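Local coordinates for putative angiotensinogen (Lampetra fluviatilis, PDB 5INW), which belongs to the serpin family and inhibits thrombin, a reaction promoted by the heparin that it binds, at residues 117-122 against 194-199; 263-266 against 272-275; 287-292 against 312-317. The protein carries 1 engineered substitution. One frame throughout, in Å; residues are numbered along the deposited sequence.

Followed from the N terminus, the three contacts come in series; none nests in another or crosses it. Contact 1 closes a loop of 71 intervening residues, bringing helix 110-122 against the end of helix 186-196 beside the large mixed sheet. Contact 2 closes a turn of five residues and makes a beta hairpin of strands 261-267 and 273-283. The chain passes directly from that hairpin into contact 3, where 19 residues lie between segments 287-292 and 312-317, on the outer strands 287-290 and 306-313 of a three-stranded sheet. Contacts 2 and 3 share one side of the molecule, their nearest atoms about 7 Å apart; contact 1 lies across the chain's centre, with its own centre about 40 Å or more from theirs.

Contact 1. Residues 117-122 against 194-199; sequences LGVVTA and HLFKSN
With CG of F196 anti to its own carbonyl carbon (chi1 -55°), the benzyl group swings out from the last part of helix 186-196 and slides its ring against G118 and V119 of helix 110-122. V119 answers with CG2, the methyl anti to its carbonyl carbon; chi1 of 176° sets CG1 anti to the backbone N and leaves CG2 beside that N, facing the ring. CG2 stands over one face of the F196 ring as a CH-pi contact, 4.0 Å from the centroid and 16° off the ring normal, nearest to CG of the ring. The other face carries CB of the neighbouring L195, 3.9 Å above the plane, so the ring is held between a methyl and a methylene. Its far end reaches the helix backbone: CZ of F196 comes to 3.4 Å from C of G118, and CE2 lies 3.8 Å from O of the same residue. G118 has no side chain, and the ring can therefore meet the main chain itself. M151 and F154 of helix 150-161 also pack on F196, while V119 touches I242 of strand 238-251. Directly after F196, K197 takes a positive phi, and the chain leaves the helix. An alanine in place of F196 would probably open a gap over G118 and deprive CG2 of V119 of its aromatic face, weakening the grip between the two helices. With no hydrogen bond or charge pair across it, the buried join rests on dispersion and the fit of a ring to a helix surface.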
ATOM      1  N   LEU A 117      -4.331  -9.012  -6.418  1.00 40.93           N
ATOM      2  CA  LEU A 117      -5.665  -9.265  -6.995  1.00 42.27           C
ATOM      3  C   LEU A 117      -5.689  -9.347  -8.520  1.00 43.52           C
ATOM      4  O   LEU A 117      -6.574  -9.971  -9.085  1.00 45.93           O
ATOM      5  CB  LEU A 117      -6.617  -8.167  -6.576  1.00 42.62           C
ATOM      6  CG  LEU A 117      -6.852  -7.996  -5.074  1.00 42.61           C
ATOM      7  CD1 LEU A 117      -7.678  -6.740  -4.888  1.00 44.14           C
ATOM      8  CD2 LEU A 117      -7.559  -9.184  -4.464  1.00 42.15           C
ATOM      9  N   GLY A 118      -4.739  -8.694  -9.187  1.00 43.80           N
ATOM     10  CA  GLY A 118      -4.556  -8.850 -10.630  1.00 41.52           C
ATOM     11  C   GLY A 118      -4.221 -10.288 -10.951  1.00 41.14           C
ATOM     12  O   GLY A 118      -4.727 -10.849 -11.901  1.00 41.76           O
ATOM     13  N   VAL A 119      -3.387 -10.908 -10.130  1.00 40.57           N
ATOM     14  CA  VAL A 119      -3.018 -12.297 -10.363  1.00 43.48           C
ATOM     15  C   VAL A 119      -4.277 -13.198 -10.237  1.00 42.84           C
ATOM     16  O   VAL A 119      -4.560 -14.027 -11.064  1.00 41.16           O
ATOM     17  CB  VAL A 119      -1.914 -12.762  -9.378  1.00 44.20           C
ATOM     18  CG1 VAL A 119      -1.638 -14.243  -9.583  1.00 45.96           C
ATOM     19  CG2 VAL A 119      -0.608 -11.972  -9.579  1.00 43.82           C
ATOM     20  N   VAL A 120      -5.053 -12.971  -9.202  1.00 42.98           N
ATOM     21  CA  VAL A 120      -6.300 -13.704  -8.985  1.00 42.54           C
ATOM     22  C   VAL A 120      -7.261 -13.441 -10.146  1.00 41.59           C
ATOM     23  O   VAL A 120      -7.995 -14.341 -10.580  1.00 39.28           O
ATOM     24  CB  VAL A 120      -6.952 -13.334  -7.587  1.00 42.05           C
ATOM     25  CG1 VAL A 120      -8.336 -13.970  -7.400  1.00 43.88           C
ATOM     26  CG2 VAL A 120      -6.067 -13.768  -6.433  1.00 40.88           C
ATOM     27  N   THR A 121      -7.276 -12.201 -10.621  1.00 41.62           N
ATOM     28  CA  THR A 121      -8.169 -11.852 -11.739  1.00 44.25           C
ATOM     29  C   THR A 121      -7.835 -12.657 -12.984  1.00 43.71           C
ATOM     30  O   THR A 121      -8.703 -13.152 -13.651  1.00 45.20           O
ATOM     31  CB  THR A 121      -8.100 -10.337 -12.033  1.00 44.56           C
ATOM     32  OG1 THR A 121      -8.442  -9.621 -10.826  1.00 44.86           O
ATOM     33  CG2 THR A 121      -9.023  -9.970 -13.152  1.00 45.16           C
ATOM     34  N   ALA A 122      -6.542 -12.801 -13.237  1.00 44.10           N
ATOM     35  CA  ALA A 122      -6.032 -13.551 -14.352  1.00 44.53           C
ATOM     36  C   ALA A 122      -6.453 -14.983 -14.369  1.00 45.18           C
ATOM     37  O   ALA A 122      -6.547 -15.582 -15.432  1.00 50.67           O
ATOM     38  CB  ALA A 122      -4.520 -13.470 -14.365  1.00 45.74           C
ATOM     39  N   HIS A 194       4.124 -12.532 -18.004  1.00 62.51           N
ATOM     40  CA  HIS A 194       4.192 -11.323 -18.834  1.00 66.60           C
ATOM     41  C   HIS A 194       3.714 -10.053 -18.093  1.00 63.24           C
ATOM     42  O   HIS A 194       4.459  -9.112 -17.953  1.00 68.50           O
ATOM     43  CB  HIS A 194       3.497 -11.516 -20.225  1.00 74.41           C
ATOM     44  CG  HIS A 194       4.273 -12.413 -21.163  1.00 84.59           C
ATOM     45  ND1 HIS A 194       3.777 -13.610 -21.656  1.00 87.76           N
ATOM     46  CD2 HIS A 194       5.531 -12.305 -21.659  1.00 89.40           C
ATOM     47  CE1 HIS A 194       4.684 -14.183 -22.426  1.00 88.73           C
ATOM     48  NE2 HIS A 194       5.760 -13.415 -22.441  1.00 91.75           N
ATOM     49  N   LEU A 195       2.519 -10.036 -17.549  1.00 60.43           N
ATOM     50  CA  LEU A 195       2.025  -8.863 -16.818  1.00 60.18           C
ATOM     51  C   LEU A 195       2.530  -8.669 -15.364  1.00 57.91           C
ATOM     52  O   LEU A 195       2.528  -7.528 -14.863  1.00 62.84           O
ATOM     53  CB  LEU A 195       0.501  -8.917 -16.739  1.00 61.94           C
ATOM     54  CG  LEU A 195      -0.278  -9.147 -18.026  1.00 63.22           C
ATOM     55  CD1 LEU A 195      -1.766  -9.029 -17.710  1.00 61.76           C
ATOM     56  CD2 LEU A 195       0.160  -8.169 -19.126  1.00 65.37           C
ATOM     57  N   PHE A 196       2.881  -9.752 -14.660  1.00 53.33           N
ATOM     58  CA  PHE A 196       3.305  -9.659 -13.244  1.00 49.88           C
ATOM     59  C   PHE A 196       4.791 -10.036 -12.977  1.00 47.10           C
ATOM     60  O   PHE A 196       5.235  -9.900 -11.887  1.00 42.87           O
ATOM     61  CB  PHE A 196       2.309 -10.443 -12.360  1.00 48.64           C
ATOM     62  CG  PHE A 196       0.888 -10.003 -12.539  1.00 50.94           C
ATOM     63  CD1 PHE A 196       0.418  -8.792 -11.978  1.00 51.29           C
ATOM     64  CD2 PHE A 196      -0.000 -10.744 -13.311  1.00 53.62           C
ATOM     65  CE1 PHE A 196      -0.887  -8.348 -12.178  1.00 48.29           C
ATOM     66  CE2 PHE A 196      -1.321 -10.306 -13.495  1.00 51.89           C
ATOM     67  CZ  PHE A 196      -1.748  -9.110 -12.931  1.00 49.29           C
ATOM     68  N   LYS A 197       5.526 -10.482 -13.993  1.00 49.21           N
ATOM     69  CA  LYS A 197       6.936 -10.838 -13.915  1.00 49.52           C
ATOM     70  C   LYS A 197       7.224 -11.941 -12.973  1.00 48.72           C
ATOM     71  O   LYS A 197       8.260 -11.940 -12.348  1.00 51.68           O
ATOM     72  CB  LYS A 197       7.799  -9.643 -13.566  1.00 50.65           C
ATOM     73  CG  LYS A 197       7.543  -8.411 -14.391  1.00 54.78           C
ATOM     74  CD  LYS A 197       8.202  -8.451 -15.756  1.00 58.91           C
ATOM     75  CE  LYS A 197       7.177  -8.121 -16.848  1.00 63.37           C
ATOM     76  NZ  LYS A 197       7.752  -7.708 -18.177  1.00 67.70           N
ATOM     77  N   SER A 198       6.299 -12.867 -12.813  1.00 51.35           N
ATOM     78  CA  SER A 198       6.496 -14.005 -11.916  1.00 51.75           C
ATOM     79  C   SER A 198       6.484 -15.272 -12.715  1.00 53.01           C
ATOM     80  O   SER A 198       5.569 -15.517 -13.471  1.00 54.53           O
ATOM     81  CB  SER A 198       5.393 -14.113 -10.878  1.00 52.58           C
ATOM     82  OG  SER A 198       5.688 -15.227 -10.039  1.00 55.17           O
ATOM     83  N   ASN A 199       7.513 -16.081 -12.541  1.00 56.26           N
ATOM     84  CA  ASN A 199       7.429 -17.498 -12.857  1.00 58.18           C
ATOM     85  C   ASN A 199       6.893 -18.222 -11.685  1.00 56.72           C
ATOM     86  O   ASN A 199       6.943 -17.694 -10.586  1.00 62.97           O
ATOM     87  CB  ASN A 199       8.741 -18.061 -13.304  1.00 60.74           C
ATOM     88  CG  ASN A 199       8.882 -17.982 -14.813  1.00 66.26           C
ATOM     89  OD1 ASN A 199       9.554 -17.098 -15.319  1.00 66.49           O
ATOM     90  ND2 ASN A 199       8.182 -18.887 -15.552  1.00 71.52           N
TER

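Contact 2. Residues 263-266 against 272-275; sequences NVRF and YSMM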
ATOM      1  N   ASN A 263      12.126  15.588  22.261  1.00 81.58           N
ATOM      2  CA  ASN A 263      10.807  15.028  22.561  1.00 79.55           C
ATOM      3  C   ASN A 263       9.785  16.157  22.635  1.00 81.53           C
ATOM      4  O   ASN A 263      10.112  17.247  23.058  1.00 91.50           O
ATOM      5  CB  ASN A 263      10.831  14.264  23.883  1.00 79.93           C
ATOM      6  CG  ASN A 263      11.819  13.103  23.888  1.00 78.38           C
ATOM      7  OD1 ASN A 263      12.140  12.539  22.864  1.00 76.57           O
ATOM      8  ND2 ASN A 263      12.305  12.756  25.056  1.00 81.01           N
ATOM      9  N   VAL A 264       8.559  15.909  22.223  1.00 79.99           N
ATOM     10  CA  VAL A 264       7.495  16.920  22.237  1.00 80.97           C
ATOM     11  C   VAL A 264       6.184  16.164  22.478  1.00 81.77           C
ATOM     12  O   VAL A 264       6.042  14.998  22.058  1.00 78.05           O
ATOM     13  CB  VAL A 264       7.442  17.687  20.890  1.00 81.56           C
ATOM     14  CG1 VAL A 264       6.167  18.536  20.743  1.00 83.31           C
ATOM     15  CG2 VAL A 264       8.702  18.521  20.688  1.00 81.31           C
ATOM     16  N   ARG A 265       5.244  16.807  23.166  1.00 84.83           N
ATOM     17  CA  ARG A 265       3.938  16.207  23.368  1.00 88.13           C
ATOM     18  C   ARG A 265       3.286  16.125  22.024  1.00 83.63           C
ATOM     19  O   ARG A 265       3.143  17.144  21.321  1.00 80.31           O
ATOM     20  CB  ARG A 265       3.042  17.005  24.318  1.00 98.28           C
ATOM     21  CG  ARG A 265       3.335  16.797  25.807  1.00106.68           C
ATOM     22  CD  ARG A 265       2.806  17.939  26.670  1.00111.73           C
ATOM     23  NE  ARG A 265       3.556  17.988  27.923  1.00118.50           N
ATOM     24  CZ  ARG A 265       4.782  18.509  28.079  1.00124.56           C
ATOM     25  NH1 ARG A 265       5.449  19.059  27.061  1.00125.86           N
ATOM     26  NH2 ARG A 265       5.351  18.487  29.288  1.00129.08           N
ATOM     27  N   PHE A 266       2.954  14.891  21.654  1.00 81.50           N
ATOM     28  CA  PHE A 266       2.077  14.610  20.528  1.00 80.19           C
ATOM     29  C   PHE A 266       0.716  14.334  21.129  1.00 82.36           C
ATOM     30  O   PHE A 266       0.574  13.448  21.977  1.00 82.40           O
ATOM     31  CB  PHE A 266       2.583  13.406  19.743  1.00 79.39           C
ATOM     32  CG  PHE A 266       1.771  13.072  18.497  1.00 78.66           C
ATOM     33  CD1 PHE A 266       2.106  13.616  17.263  1.00 79.40           C
ATOM     34  CD2 PHE A 266       0.706  12.160  18.557  1.00 76.17           C
ATOM     35  CE1 PHE A 266       1.380  13.284  16.123  1.00 77.96           C
ATOM     36  CE2 PHE A 266      -0.031  11.844  17.434  1.00 73.33           C
ATOM     37  CZ  PHE A 266       0.309  12.402  16.217  1.00 75.47           C
ATOM     38  N   TYR A 272      -5.197  12.428  25.999  1.00133.93           N
ATOM     39  CA  TYR A 272      -4.057  11.489  25.921  1.00134.52           C
ATOM     40  C   TYR A 272      -2.861  11.946  25.047  1.00129.58           C
ATOM     41  O   TYR A 272      -2.887  11.804  23.811  1.00120.13           O
ATOM     42  CB  TYR A 272      -4.592  10.139  25.436  1.00137.77           C
ATOM     43  CG  TYR A 272      -3.557   9.030  25.258  1.00145.54           C
ATOM     44  CD1 TYR A 272      -3.602   8.183  24.125  1.00146.80           C
ATOM     45  CD2 TYR A 272      -2.560   8.796  26.217  1.00147.18           C
ATOM     46  CE1 TYR A 272      -2.690   7.147  23.948  1.00141.40           C
ATOM     47  CE2 TYR A 272      -1.638   7.765  26.042  1.00148.04           C
ATOM     48  CZ  TYR A 272      -1.708   6.945  24.909  1.00145.09           C
ATOM     49  OH  TYR A 272      -0.803   5.926  24.730  1.00141.80           O
ATOM     50  N   SER A 273      -1.805  12.433  25.716  1.00125.75           N
ATOM     51  CA  SER A 273      -0.534  12.834  25.077  1.00118.42           C
ATOM     52  C   SER A 273       0.589  11.825  25.311  1.00112.66           C
ATOM     53  O   SER A 273       0.432  10.872  26.084  1.00119.48           O
ATOM     54  CB  SER A 273      -0.077  14.196  25.600  1.00117.62           C
ATOM     55  OG  SER A 273       0.716  14.087  26.774  1.00116.57           O
ATOM     56  N   MET A 274       1.720  12.052  24.647  1.00102.29           N
ATOM     57  CA  MET A 274       2.924  11.235  24.835  1.00100.29           C
ATOM     58  C   MET A 274       4.182  11.932  24.292  1.00 93.87           C
ATOM     59  O   MET A 274       4.082  12.786  23.417  1.00 89.37           O
ATOM     60  CB  MET A 274       2.750   9.834  24.192  1.00101.43           C
ATOM     61  CG  MET A 274       2.650   9.829  22.672  1.00103.12           C
ATOM     62  SD  MET A 274       2.066   8.331  21.845  1.00106.46           S
ATOM     63  CE  MET A 274       2.819   7.059  22.856  1.00106.53           C
ATOM     64  N   MET A 275       5.357  11.545  24.806  1.00 91.93           N
ATOM     65  CA  MET A 275       6.632  12.153  24.404  1.00 91.02           C
ATOM     66  C   MET A 275       7.215  11.467  23.168  1.00 88.85           C
ATOM     67  O   MET A 275       7.701  10.336  23.238  1.00 86.76           O
ATOM     68  CB  MET A 275       7.654  12.149  25.547  1.00 92.04           C
ATOM     69  CG  MET A 275       7.328  13.130  26.667  1.00 96.84           C
ATOM     70  SD  MET A 275       6.805  14.810  26.180  1.00 99.29           S
ATOM     71  CE  MET A 275       8.362  15.699  26.093  1.00 98.70           C
TER
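M275 lies beside R265 on one face of the strand pair, both side chains pointing the same way. From CB, 4.2 Å from CB of N263, the M275 chain sets out with CG anti to the carbonyl carbon (chi1 -71°) and then bends at both following torsions. The bends lay SD over the neighbouring strand, 3.9 Å from N of R265, with the arginine's CG close by. CE turns on toward N263 and ends 3.6 Å from its CB. The sulfur and methyl thus roof the backbone from N263 to R265 instead of pointing straight off the sheet. Farther along, CG of R265 also brushes OG of S273. Beneath these side chains, N of F266 donates to O of M274 over 3.0 Å, almost straight at 172°; the return bond, N of M274 to O of F266, is longer and bent. F266 and M274 use the other face, where F266 packs on R10 and M274 on D32, both of the chain of the C-terminal peptide. R265 and M275 form a non-hydrogen-bonded pair of the antiparallel beta hairpin 261-267/273-283, whose strands match s4C and s3C of serpin sheet C.

Contact 3. Residues 287-292 against 312-317; sequences YTQDRK and VPHRTE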
ATOM      1  N   TYR A 287       2.778  24.243   1.230  1.00 75.76           N
ATOM      2  CA  TYR A 287       1.738  23.976   2.221  1.00 72.84           C
ATOM      3  C   TYR A 287       0.514  24.789   1.843  1.00 75.78           C
ATOM      4  O   TYR A 287       0.581  25.654   0.979  1.00 77.51           O
ATOM      5  CB  TYR A 287       2.206  24.355   3.625  1.00 73.93           C
ATOM      6  CG  TYR A 287       2.456  25.833   3.820  1.00 76.67           C
ATOM      7  CD1 TYR A 287       3.495  26.457   3.136  1.00 78.14           C
ATOM      8  CD2 TYR A 287       1.644  26.616   4.671  1.00 75.91           C
ATOM      9  CE1 TYR A 287       3.719  27.814   3.264  1.00 81.61           C
ATOM     10  CE2 TYR A 287       1.872  27.974   4.814  1.00 79.23           C
ATOM     11  CZ  TYR A 287       2.912  28.571   4.115  1.00 81.18           C
ATOM     12  OH  TYR A 287       3.183  29.919   4.245  1.00 83.79           O
ATOM     13  N   THR A 288      -0.610  24.498   2.476  1.00 77.82           N
ATOM     14  CA  THR A 288      -1.802  25.342   2.396  1.00 81.45           C
ATOM     15  C   THR A 288      -2.740  24.961   3.494  1.00 82.66           C
ATOM     16  O   THR A 288      -2.806  23.782   3.875  1.00 81.97           O
ATOM     17  CB  THR A 288      -2.632  25.126   1.111  1.00 82.30           C
ATOM     18  OG1 THR A 288      -1.776  24.751   0.037  1.00 83.65           O
ATOM     19  CG2 THR A 288      -3.424  26.416   0.748  1.00 84.39           C
ATOM     20  N   GLN A 289      -3.529  25.933   3.946  1.00 84.59           N
ATOM     21  CA  GLN A 289      -4.664  25.619   4.800  1.00 85.40           C
ATOM     22  C   GLN A 289      -5.843  25.139   3.932  1.00 88.23           C
ATOM     23  O   GLN A 289      -6.232  25.839   2.998  1.00 91.06           O
ATOM     24  CB  GLN A 289      -5.057  26.824   5.647  1.00 86.11           C
ATOM     25  CG  GLN A 289      -4.060  27.155   6.748  1.00 85.45           C
ATOM     26  CD  GLN A 289      -3.976  26.075   7.820  1.00 83.88           C
ATOM     27  OE1 GLN A 289      -4.994  25.495   8.216  1.00 81.60           O
ATOM     28  NE2 GLN A 289      -2.759  25.782   8.280  1.00 83.23           N
ATOM     29  N   ASP A 290      -6.367  23.932   4.195  1.00 86.19           N
ATOM     30  CA  ASP A 290      -7.642  23.558   3.625  1.00 86.21           C
ATOM     31  C   ASP A 290      -8.731  24.148   4.527  1.00 91.23           C
ATOM     32  O   ASP A 290      -8.963  23.634   5.632  1.00 90.37           O
ATOM     33  CB  ASP A 290      -7.793  22.045   3.483  1.00 83.79           C
ATOM     34  CG  ASP A 290      -9.017  21.648   2.614  1.00 85.37           C
ATOM     35  OD1 ASP A 290      -8.955  20.658   1.866  1.00 79.30           O
ATOM     36  OD2 ASP A 290     -10.062  22.345   2.666  1.00 90.06           O
ATOM     37  N   ARG A 291      -9.379  25.223   4.053  1.00 96.35           N
ATOM     38  CA  ARG A 291     -10.444  25.883   4.806  1.00104.55           C
ATOM     39  C   ARG A 291     -11.671  24.976   4.863  1.00104.88           C
ATOM     40  O   ARG A 291     -12.277  24.809   5.925  1.00109.83           O
ATOM     41  CB  ARG A 291     -10.791  27.271   4.232  1.00113.70           C
ATOM     42  CG  ARG A 291     -11.766  28.109   5.079  1.00122.10           C
ATOM     43  CD  ARG A 291     -12.014  29.531   4.594  1.00130.09           C
ATOM     44  NE  ARG A 291     -12.147  29.711   3.144  1.00133.41           N
ATOM     45  CZ  ARG A 291     -13.195  29.352   2.397  1.00134.31           C
ATOM     46  NH1 ARG A 291     -14.249  28.724   2.927  1.00137.14           N
ATOM     47  NH2 ARG A 291     -13.176  29.603   1.091  1.00132.48           N
ATOM     48  N   LYS A 292     -12.014  24.354   3.738  1.00102.70           N
ATOM     49  CA  LYS A 292     -13.173  23.459   3.690  1.00100.54           C
ATOM     50  C   LYS A 292     -13.064  22.284   4.687  1.00 99.15           C
ATOM     51  O   LYS A 292     -14.073  21.918   5.284  1.00 98.65           O
ATOM     52  CB  LYS A 292     -13.416  22.979   2.247  1.00101.21           C
ATOM     53  CG  LYS A 292     -14.661  22.121   2.004  1.00103.17           C
ATOM     54  CD  LYS A 292     -15.969  22.900   2.083  1.00111.85           C
ATOM     55  CE  LYS A 292     -17.167  21.965   1.937  1.00116.27           C
ATOM     56  NZ  LYS A 292     -18.483  22.652   2.165  1.00119.72           N
ATOM     57  N   VAL A 312      -2.989  17.339   8.405  1.00 70.74           N
ATOM     58  CA  VAL A 312      -3.244  17.448   9.859  1.00 74.91           C
ATOM     59  C   VAL A 312      -4.557  18.188  10.123  1.00 77.68           C
ATOM     60  O   VAL A 312      -4.642  19.391   9.895  1.00 80.01           O
ATOM     61  CB  VAL A 312      -2.136  18.244  10.618  1.00 75.87           C
ATOM     62  CG1 VAL A 312      -2.057  17.781  12.081  1.00 76.09           C
ATOM     63  CG2 VAL A 312      -0.786  18.122   9.930  1.00 74.97           C
ATOM     64  N   PRO A 313      -5.587  17.491  10.608  1.00 78.93           N
ATOM     65  CA  PRO A 313      -6.700  18.302  11.099  1.00 80.48           C
ATOM     66  C   PRO A 313      -6.266  19.159  12.289  1.00 82.04           C
ATOM     67  O   PRO A 313      -5.462  18.700  13.116  1.00 78.24           O
ATOM     68  CB  PRO A 313      -7.751  17.266  11.483  1.00 79.23           C
ATOM     69  CG  PRO A 313      -6.991  16.005  11.673  1.00 79.75           C
ATOM     70  CD  PRO A 313      -5.888  16.054  10.660  1.00 78.02           C
ATOM     71  N   HIS A 314      -6.810  20.381  12.342  1.00 85.62           N
ATOM     72  CA  HIS A 314      -6.595  21.330  13.447  1.00 86.99           C
ATOM     73  C   HIS A 314      -7.153  20.810  14.746  1.00 87.39           C
ATOM     74  O   HIS A 314      -6.461  20.780  15.747  1.00 85.44           O
ATOM     75  CB  HIS A 314      -7.254  22.658  13.150  1.00 90.71           C
ATOM     76  CG  HIS A 314      -6.555  23.437  12.095  1.00 95.09           C
ATOM     77  ND1 HIS A 314      -5.201  23.692  12.136  1.00 98.05           N
ATOM     78  CD2 HIS A 314      -7.021  24.035  10.972  1.00 98.92           C
ATOM     79  CE1 HIS A 314      -4.858  24.407  11.077  1.00 98.28           C
ATOM     80  NE2 HIS A 314      -5.943  24.622  10.353  1.00 99.79           N
ATOM     81  N   ARG A 315      -8.407  20.379  14.710  1.00 91.79           N
ATOM     82  CA  ARG A 315      -9.023  19.654  15.821  1.00 94.59           C
ATOM     83  C   ARG A 315      -9.077  18.179  15.425  1.00 89.39           C
ATOM     84  O   ARG A 315      -9.655  17.835  14.397  1.00 82.19           O
ATOM     85  CB  ARG A 315     -10.453  20.133  16.073  1.00101.38           C
ATOM     86  CG  ARG A 315     -10.661  21.636  16.059  1.00107.57           C
ATOM     87  CD  ARG A 315     -12.114  21.959  15.779  1.00110.45           C
ATOM     88  NE  ARG A 315     -12.490  23.226  16.353  1.00119.35           N
ATOM     89  CZ  ARG A 315     -13.731  23.718  16.320  1.00126.28           C
ATOM     90  NH1 ARG A 315     -13.997  24.900  16.906  1.00126.28           N
ATOM     91  NH2 ARG A 315     -14.710  23.047  15.707  1.00124.62           N
ATOM     92  N   THR A 316      -8.545  17.300  16.264  1.00 91.10           N
ATOM     93  CA  THR A 316      -8.505  15.860  15.954  1.00 91.58           C
ATOM     94  C   THR A 316      -9.894  15.201  15.886  1.00 89.65           C
ATOM     95  O   THR A 316     -10.001  14.013  15.515  1.00 88.37           O
ATOM     96  CB  THR A 316      -7.567  15.104  16.919  1.00 95.11           C
ATOM     97  OG1 THR A 316      -7.887  15.430  18.273  1.00102.53           O
ATOM     98  CG2 THR A 316      -6.158  15.531  16.692  1.00 97.53           C
ATOM     99  N   GLU A 317     -10.935  15.986  16.213  1.00 87.93           N
ATOM    100  CA  GLU A 317     -12.347  15.661  15.920  1.00 84.57           C
ATOM    101  C   GLU A 317     -12.809  15.952  14.476  1.00 78.64           C
ATOM    102  O   GLU A 317     -13.802  15.406  14.057  1.00 74.86           O
ATOM    103  CB  GLU A 317     -13.254  16.414  16.893  1.00 91.36           C
ATOM    104  CG  GLU A 317     -12.995  16.120  18.368  1.00 94.27           C
ATOM    105  CD  GLU A 317     -12.808  17.375  19.203  1.00 97.83           C
ATOM    106  OE1 GLU A 317     -11.900  18.167  18.896  1.00 96.69           O
ATOM    107  OE2 GLU A 317     -13.565  17.561  20.178  1.00101.28           O
TER
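Q289 and H314 meet across the exposed surface of the three-stranded antiparallel sheet that matches part of serpin sheet B. They sit on its outer strand 287-290 and just past the other outer strand, 306-313, with strand 295-301 between; the backbones stay apart (9.7 Å between CA of Q289 and CA of V312), and the side chains of Q289 and H314 bridge the space. The close part is one hydrogen bond. The Q289 chain folds at chi2 (-66°) and carries its amide toward H314, whose NE2 donates to OE1 of Q289. The modelled separation of these two atoms, 2.5 Å, is too short to be trusted at this resolution. Between the two segments nothing else touches; both residues are exposed to solvent. D290, next to Q289 but pointing the other way, is by contrast buried, its OD1 bonded to NE1 of W334. Separately, P11 of the chain of the C-terminal peptide packs on V312 and P313. The amide also reaches the strand between, through NE2 of Q289 to OG1 of T296. Amide and imidazole planes lie 15° apart, and OE1 of Q289 meets the H314 ring at its edge, near the ring plane.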